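Side-chain contacts in D-mandelate dehydrogenase (Rhodotorula graminis, PDB 2W2K), which probably oxidises D-mandelate and reduces the corresponding 2-keto acid with a nicotinamide cofactor: residues Phe316-Leu319 against Thr320-Ile324; Leu9-Pro12 against Ala13-Leu16. All coordinates share one frame; numbering follows the deposited sequence.

Contact 1. Residues Phe316-Leu319 against Thr320-Ile324; sequences FERL and TMTNI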
ATOM      1  N   PHE B 316     -20.196 -11.973  -5.766  1.00  4.66           N
ATOM      2  CA  PHE B 316     -20.323 -13.462  -5.822  1.00  5.26           C
ATOM      3  C   PHE B 316     -21.811 -13.886  -5.674  1.00  9.28           C
ATOM      4  O   PHE B 316     -22.320 -14.699  -6.459  1.00  8.25           O
ATOM      5  CB  PHE B 316     -19.495 -14.213  -4.724  1.00  5.44           C
ATOM      6  CG  PHE B 316     -17.991 -14.210  -4.926  1.00  6.03           C
ATOM      7  CD1 PHE B 316     -17.396 -13.898  -6.162  1.00  8.44           C
ATOM      8  CD2 PHE B 316     -17.158 -14.549  -3.856  1.00  8.56           C
ATOM      9  CE1 PHE B 316     -15.960 -13.902  -6.302  1.00  7.41           C
ATOM     10  CE2 PHE B 316     -15.754 -14.566  -3.987  1.00  9.44           C
ATOM     11  CZ  PHE B 316     -15.162 -14.247  -5.226  1.00 11.55           C
ATOM     12  N   GLU B 317     -22.494 -13.364  -4.646  1.00  8.05           N
ATOM     13  CA  GLU B 317     -23.930 -13.659  -4.428  1.00  6.71           C
ATOM     14  C   GLU B 317     -24.810 -13.179  -5.591  1.00  8.84           C
ATOM     15  O   GLU B 317     -25.679 -13.936  -6.053  1.00  5.76           O
ATOM     16  CB  GLU B 317     -24.405 -13.077  -3.070  1.00  5.37           C
ATOM     17  CG  GLU B 317     -23.732 -13.801  -1.877  1.00  5.22           C
ATOM     18  CD  GLU B 317     -24.352 -13.514  -0.497  1.00 11.27           C
ATOM     19  OE1 GLU B 317     -25.301 -12.698  -0.392  1.00 10.58           O
ATOM     20  OE2 GLU B 317     -23.853 -14.127   0.488  1.00 10.17           O
ATOM     21  N   ARG B 318     -24.590 -11.947  -6.084  1.00  8.02           N
ATOM     22  CA  ARG B 318     -25.379 -11.437  -7.243  1.00  7.55           C
ATOM     23  C   ARG B 318     -25.174 -12.276  -8.523  1.00  7.91           C
ATOM     24  O   ARG B 318     -26.151 -12.632  -9.191  1.00  8.74           O
ATOM     25  CB  ARG B 318     -25.079  -9.946  -7.548  1.00  8.25           C
ATOM     26  CG  ARG B 318     -26.042  -9.321  -8.638  1.00  8.17           C
ATOM     27  CD  ARG B 318     -25.577  -7.908  -9.073  1.00 11.23           C
ATOM     28  NE  ARG B 318     -24.414  -7.956  -9.970  1.00 14.57           N
ATOM     29  CZ  ARG B 318     -24.472  -8.155 -11.293  1.00 18.64           C
ATOM     30  NH1 ARG B 318     -25.641  -8.339 -11.917  1.00 14.44           N
ATOM     31  NH2 ARG B 318     -23.355  -8.169 -12.005  1.00 17.35           N
ATOM     32  N   LEU B 319     -23.917 -12.598  -8.867  1.00  5.89           N
ATOM     33  CA  LEU B 319     -23.633 -13.359 -10.105  1.00  7.79           C
ATOM     34  C   LEU B 319     -24.193 -14.797 -10.059  1.00  7.19           C
ATOM     35  O   LEU B 319     -24.841 -15.249 -11.019  1.00  7.51           O
ATOM     36  CB  LEU B 319     -22.114 -13.353 -10.433  1.00  8.09           C
ATOM     37  CG  LEU B 319     -21.543 -12.035 -11.014  1.00  7.81           C
ATOM     38  CD1 LEU B 319     -20.005 -12.139 -11.063  1.00  9.31           C
ATOM     39  CD2 LEU B 319     -22.123 -11.743 -12.407  1.00 11.43           C
ATOM     40  N   THR B 320     -23.958 -15.508  -8.959  1.00  7.34           N
ATOM     41  CA  THR B 320     -24.464 -16.906  -8.840  1.00  6.73           C
ATOM     42  C   THR B 320     -25.995 -16.984  -8.978  1.00  7.46           C
ATOM     43  O   THR B 320     -26.510 -17.804  -9.761  1.00  7.72           O
ATOM     44  CB  THR B 320     -23.982 -17.627  -7.550  1.00  6.13           C
ATOM     45  OG1 THR B 320     -24.326 -16.856  -6.378  1.00  7.10           O
ATOM     46  CG2 THR B 320     -22.429 -17.893  -7.601  1.00  8.93           C
ATOM     47  N   MET B 321     -26.717 -16.137  -8.229  1.00  6.52           N
ATOM     48  CA  MET B 321     -28.198 -16.136  -8.258  1.00  5.14           C
ATOM     49  C   MET B 321     -28.746 -15.707  -9.627  1.00  8.48           C
ATOM     50  O   MET B 321     -29.639 -16.370 -10.178  1.00  5.67           O
ATOM     51  CB  MET B 321     -28.778 -15.247  -7.144  1.00  7.12           C
ATOM     52  CG  MET B 321     -28.556 -15.769  -5.703  1.00  8.60           C
ATOM     53  SD  MET B 321     -29.478 -14.809  -4.452  1.00 10.97           S
ATOM     54  CE  MET B 321     -28.163 -14.027  -3.525  1.00 16.96           C
ATOM     55  N   THR B 322     -28.203 -14.607 -10.179  1.00  6.67           N
ATOM     56  CA  THR B 322     -28.623 -14.078 -11.487  1.00  7.51           C
ATOM     57  C   THR B 322     -28.349 -15.031 -12.654  1.00  7.48           C
ATOM     58  O   THR B 322     -29.192 -15.185 -13.548  1.00  8.74           O
ATOM     59  CB  THR B 322     -27.999 -12.642 -11.762  1.00  9.09           C
ATOM     60  OG1 THR B 322     -28.377 -11.739 -10.702  1.00  8.45           O
ATOM     61  CG2 THR B 322     -28.461 -12.075 -13.104  1.00 13.20           C
ATOM     62  N   ASN B 323     -27.176 -15.674 -12.649  1.00  7.37           N
ATOM     63  CA  ASN B 323     -26.851 -16.692 -13.657  1.00  7.61           C
ATOM     64  C   ASN B 323     -27.918 -17.803 -13.752  1.00 10.12           C
ATOM     65  O   ASN B 323     -28.413 -18.138 -14.860  1.00  6.34           O
ATOM     66  CB  ASN B 323     -25.462 -17.291 -13.392  1.00  7.19           C
ATOM     67  CG  ASN B 323     -24.306 -16.495 -14.056  1.00  8.58           C
ATOM     68  OD1 ASN B 323     -23.234 -16.289 -13.445  1.00 12.75           O
ATOM     69  ND2 ASN B 323     -24.510 -16.074 -15.284  1.00  8.25           N
ATOM     70  N   ILE B 324     -28.285 -18.366 -12.605  1.00  5.83           N
ATOM     71  CA  ILE B 324     -29.266 -19.482 -12.571  1.00  7.43           C
ATOM     72  C   ILE B 324     -30.697 -19.019 -12.979  1.00  7.61           C
ATOM     73  O   ILE B 324     -31.415 -19.720 -13.730  1.00  7.40           O
ATOM     74  CB  ILE B 324     -29.217 -20.217 -11.193  1.00  5.78           C
ATOM     75  CG1 ILE B 324     -27.865 -20.958 -11.020  1.00  6.54           C
ATOM     76  CG2 ILE B 324     -30.381 -21.208 -11.036  1.00  9.69           C
ATOM     77  CD1 ILE B 324     -27.587 -21.406  -9.570  1.00  6.54           C
TER
HETATM   78  O   HOH W   1     -28.445  -8.913 -11.052  1.00 24.18           O

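Contact 2. Residues Leu9-Pro12 against Ala13-Leu16; sequences LGDP and ARHL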
ATOM      1  N   LEU B   9     -24.834 -25.936  -1.793  1.00  8.36           N
ATOM      2  CA  LEU B   9     -23.581 -26.447  -1.228  1.00  9.62           C
ATOM      3  C   LEU B   9     -23.069 -25.530  -0.120  1.00 11.02           C
ATOM      4  O   LEU B   9     -22.524 -24.439  -0.383  1.00 10.38           O
ATOM      5  CB  LEU B   9     -22.481 -26.609  -2.300  1.00 12.09           C
ATOM      6  CG  LEU B   9     -22.599 -27.611  -3.450  1.00 15.83           C
ATOM      7  CD1 LEU B   9     -21.293 -27.561  -4.307  1.00 17.58           C
ATOM      8  CD2 LEU B   9     -22.887 -29.041  -2.971  1.00 16.49           C
ATOM      9  N   GLY B  10     -23.248 -25.966   1.122  1.00 10.87           N
ATOM     10  CA  GLY B  10     -22.842 -25.152   2.274  1.00 10.17           C
ATOM     11  C   GLY B  10     -23.831 -24.069   2.697  1.00 11.00           C
ATOM     12  O   GLY B  10     -25.043 -24.184   2.434  1.00  9.70           O
ATOM     13  N   ASP B  11     -23.311 -23.009   3.333  1.00 10.47           N
ATOM     14  CA  ASP B  11     -24.142 -21.949   3.943  1.00  9.99           C
ATOM     15  C   ASP B  11     -25.036 -21.155   2.946  1.00 10.28           C
ATOM     16  O   ASP B  11     -24.660 -20.949   1.787  1.00 10.96           O
ATOM     17  CB  ASP B  11     -23.259 -20.934   4.706  1.00 10.66           C
ATOM     18  CG  ASP B  11     -22.719 -21.466   6.044  1.00 19.84           C
ATOM     19  OD1 ASP B  11     -23.175 -22.517   6.535  1.00 15.65           O
ATOM     20  OD2 ASP B  11     -21.810 -20.809   6.599  1.00 21.80           O
ATOM     21  N   PRO B  12     -26.225 -20.691   3.399  1.00 12.00           N
ATOM     22  CA  PRO B  12     -27.075 -19.794   2.573  1.00 10.57           C
ATOM     23  C   PRO B  12     -26.471 -18.385   2.472  1.00 11.72           C
ATOM     24  O   PRO B  12     -25.355 -18.150   2.971  1.00 11.03           O
ATOM     25  CB  PRO B  12     -28.404 -19.763   3.345  1.00 12.28           C
ATOM     26  CG  PRO B  12     -27.965 -19.953   4.804  1.00 15.47           C
ATOM     27  CD  PRO B  12     -26.838 -20.972   4.719  1.00 15.03           C
ATOM     28  N   ALA B  13     -27.199 -17.452   1.855  1.00 11.43           N
ATOM     29  CA  ALA B  13     -26.670 -16.095   1.587  1.00  9.75           C
ATOM     30  C   ALA B  13     -26.378 -15.292   2.871  1.00 12.91           C
ATOM     31  O   ALA B  13     -27.050 -15.478   3.881  1.00 12.81           O
ATOM     32  CB  ALA B  13     -27.640 -15.303   0.638  1.00 12.21           C
ATOM     33  N   ARG B  14     -25.361 -14.427   2.829  1.00 10.05           N
ATOM     34  CA  ARG B  14     -24.998 -13.565   3.976  1.00 13.95           C
ATOM     35  C   ARG B  14     -25.129 -12.052   3.718  1.00 13.95           C
ATOM     36  O   ARG B  14     -25.087 -11.258   4.666  1.00 13.97           O
ATOM     37  CB  ARG B  14     -23.550 -13.852   4.436  1.00 15.76           C
ATOM     38  CG  ARG B  14     -23.311 -15.227   5.040  1.00 19.54           C
ATOM     39  CD  ARG B  14     -21.801 -15.561   5.080  1.00 22.10           C
ATOM     40  NE  ARG B  14     -21.552 -16.965   5.431  1.00 28.33           N
ATOM     41  CZ  ARG B  14     -20.551 -17.701   4.954  1.00 33.50           C
ATOM     42  NH1 ARG B  14     -19.679 -17.186   4.091  1.00 41.75           N
ATOM     43  NH2 ARG B  14     -20.427 -18.964   5.327  1.00 39.79           N
ATOM     44  N   HIS B  15     -25.253 -11.646   2.457  1.00  8.97           N
ATOM     45  CA  HIS B  15     -25.132 -10.224   2.093  1.00  9.58           C
ATOM     46  C   HIS B  15     -26.387  -9.669   1.416  1.00 13.48           C
ATOM     47  O   HIS B  15     -26.872  -8.590   1.791  1.00 16.23           O
ATOM     48  CB  HIS B  15     -23.857  -9.969   1.251  1.00  9.85           C
ATOM     49  CG  HIS B  15     -22.593 -10.390   1.952  1.00 12.23           C
ATOM     50  ND1 HIS B  15     -21.946 -11.580   1.687  1.00 14.04           N
ATOM     51  CD2 HIS B  15     -21.892  -9.799   2.948  1.00 13.73           C
ATOM     52  CE1 HIS B  15     -20.898 -11.701   2.482  1.00  8.51           C
ATOM     53  NE2 HIS B  15     -20.834 -10.625   3.248  1.00 14.57           N
ATOM     54  N   LEU B  16     -26.920 -10.404   0.438  1.00 10.89           N
ATOM     55  CA  LEU B  16     -28.021  -9.919  -0.398  1.00 11.45           C
ATOM     56  C   LEU B  16     -29.356 -10.539   0.027  1.00 14.48           C
ATOM     57  O   LEU B  16     -29.894 -11.410  -0.663  1.00 10.59           O
ATOM     58  CB  LEU B  16     -27.746 -10.212  -1.878  1.00 12.10           C
ATOM     59  CG  LEU B  16     -26.501  -9.540  -2.499  1.00 12.16           C
ATOM     60  CD1 LEU B  16     -26.487  -9.776  -4.011  1.00 13.24           C
ATOM     61  CD2 LEU B  16     -26.443  -8.049  -2.197  1.00 12.35           C
TER

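Contact 1. Residues Phe316-Leu319 against Thr320-Ile324
T320 and T322 each turn a side-chain hydroxyl back onto the carbonyl four residues earlier, on F316 and R318, so that two carbonyls two residues apart carry two bonds each. T320 OG1 donates to F316 O at 2.9 Å, while the backbone N-H of T320 takes the same oxygen. The two donors come from opposite faces of the carbonyl plane, which lets both bind without competing for one direction. The torsion that achieves this is chi1 55°, with OG1 lodged between the backbone N and the carbonyl carbon; CG2 then lies anti to the carbonyl carbon.

T322 reaches the same result by another rotamer. With chi1 -57°, OG1 stands anti to its own carbonyl carbon and donates to R318 O at 2.8 Å, again across the carbonyl plane from the backbone N-H of T322. That hydroxyl also accepts from a water, whose oxygen is 2.8 Å from T322 OG1. The water lies at the edge of the R318 guanidinium, in its plane, and accepts from R318 NH1 at 3.0 Å. The R318 chain runs extended to CD and bends at chi3 (76°) to get there; R318 NH2 pairs with E315.

On another side of the helix, M321 bends at chi3 and brings its methyl CE to 3.9 Å from E317 CB, while the E317 carboxylate extends off to the loop at R14-L16. M321 also packs on L19, W20 and F23 of helix 17-26, and T320 and M321 both meet I56 of strand 54-57. The segments belong to helix 310-330, packed here on the domain with the parallel sheet containing strand 5-8. Each threonine hydroxyl spends its proton on a helix carbonyl, which probably lowers the cost of burying T320 OG1 beside I56 and L58; T322 OG1 accepts from the water as well.

Contact 2. Residues Leu9-Pro12 against Ala13-Leu16
The chain follows a polyproline-like course through D11, P12 and A13, with phi near -65° and extended psi, and its roughly threefold repeat sets D11 and R14, three residues apart, on one side; at R14 the chain leaves that course. The contact is a single salt bridge: R14 NH2 donates to D11 OD2 at 2.6 Å, with an N-H...O angle of 147°. D11 OD2 offers its anti lone pair, the one directed away from the other carboxylate oxygen, and lies at the guanidinium edge, near its plane. Because the two planar groups stand 83° apart, only one oxygen engages and the pair is single-pronged. R14 spans the gap with a chain extended from CG to NE.

This stretch is the connection from strand 5-8 to helix 17-26, a beta-alpha link of the domain built on the five-stranded parallel sheet, and L16 occupies the N-cap position of that helix. W20, in the helix's first turns, touches both P12 and A13. R14 NH2 has a further, weak hydrogen bond to N62 OD1, and R14 NH1 a long, weak ion pair with E61. At the root of the same side chain, R14 CB lies 3.8 Å above one face of the H15 imidazole, offset toward its rim, and that ring also meets the ring of H314.

Contacts 1 and 2 have centres 11 Å apart and are joined chiefly through E317. Its OE2 lies 2.8 Å from R14 N and its OE1 2.9 Å from L16 N, both probable hydrogen bonds; OE1 also bonds H15 N. A carboxylate of helix 310-330 thus receives the backbone N-H groups leading into helix 17-26, tying the C-terminal helix of contact 1 to the loop of contact 2. R318 N, 3.6 Å from L16 CD1, adds packing. Toward the cofactor site, about 6 Å separates the F316 side chain from the position of G307, which binds NAD(+), though none is bound here; contact 2 lies away from the annotated sites.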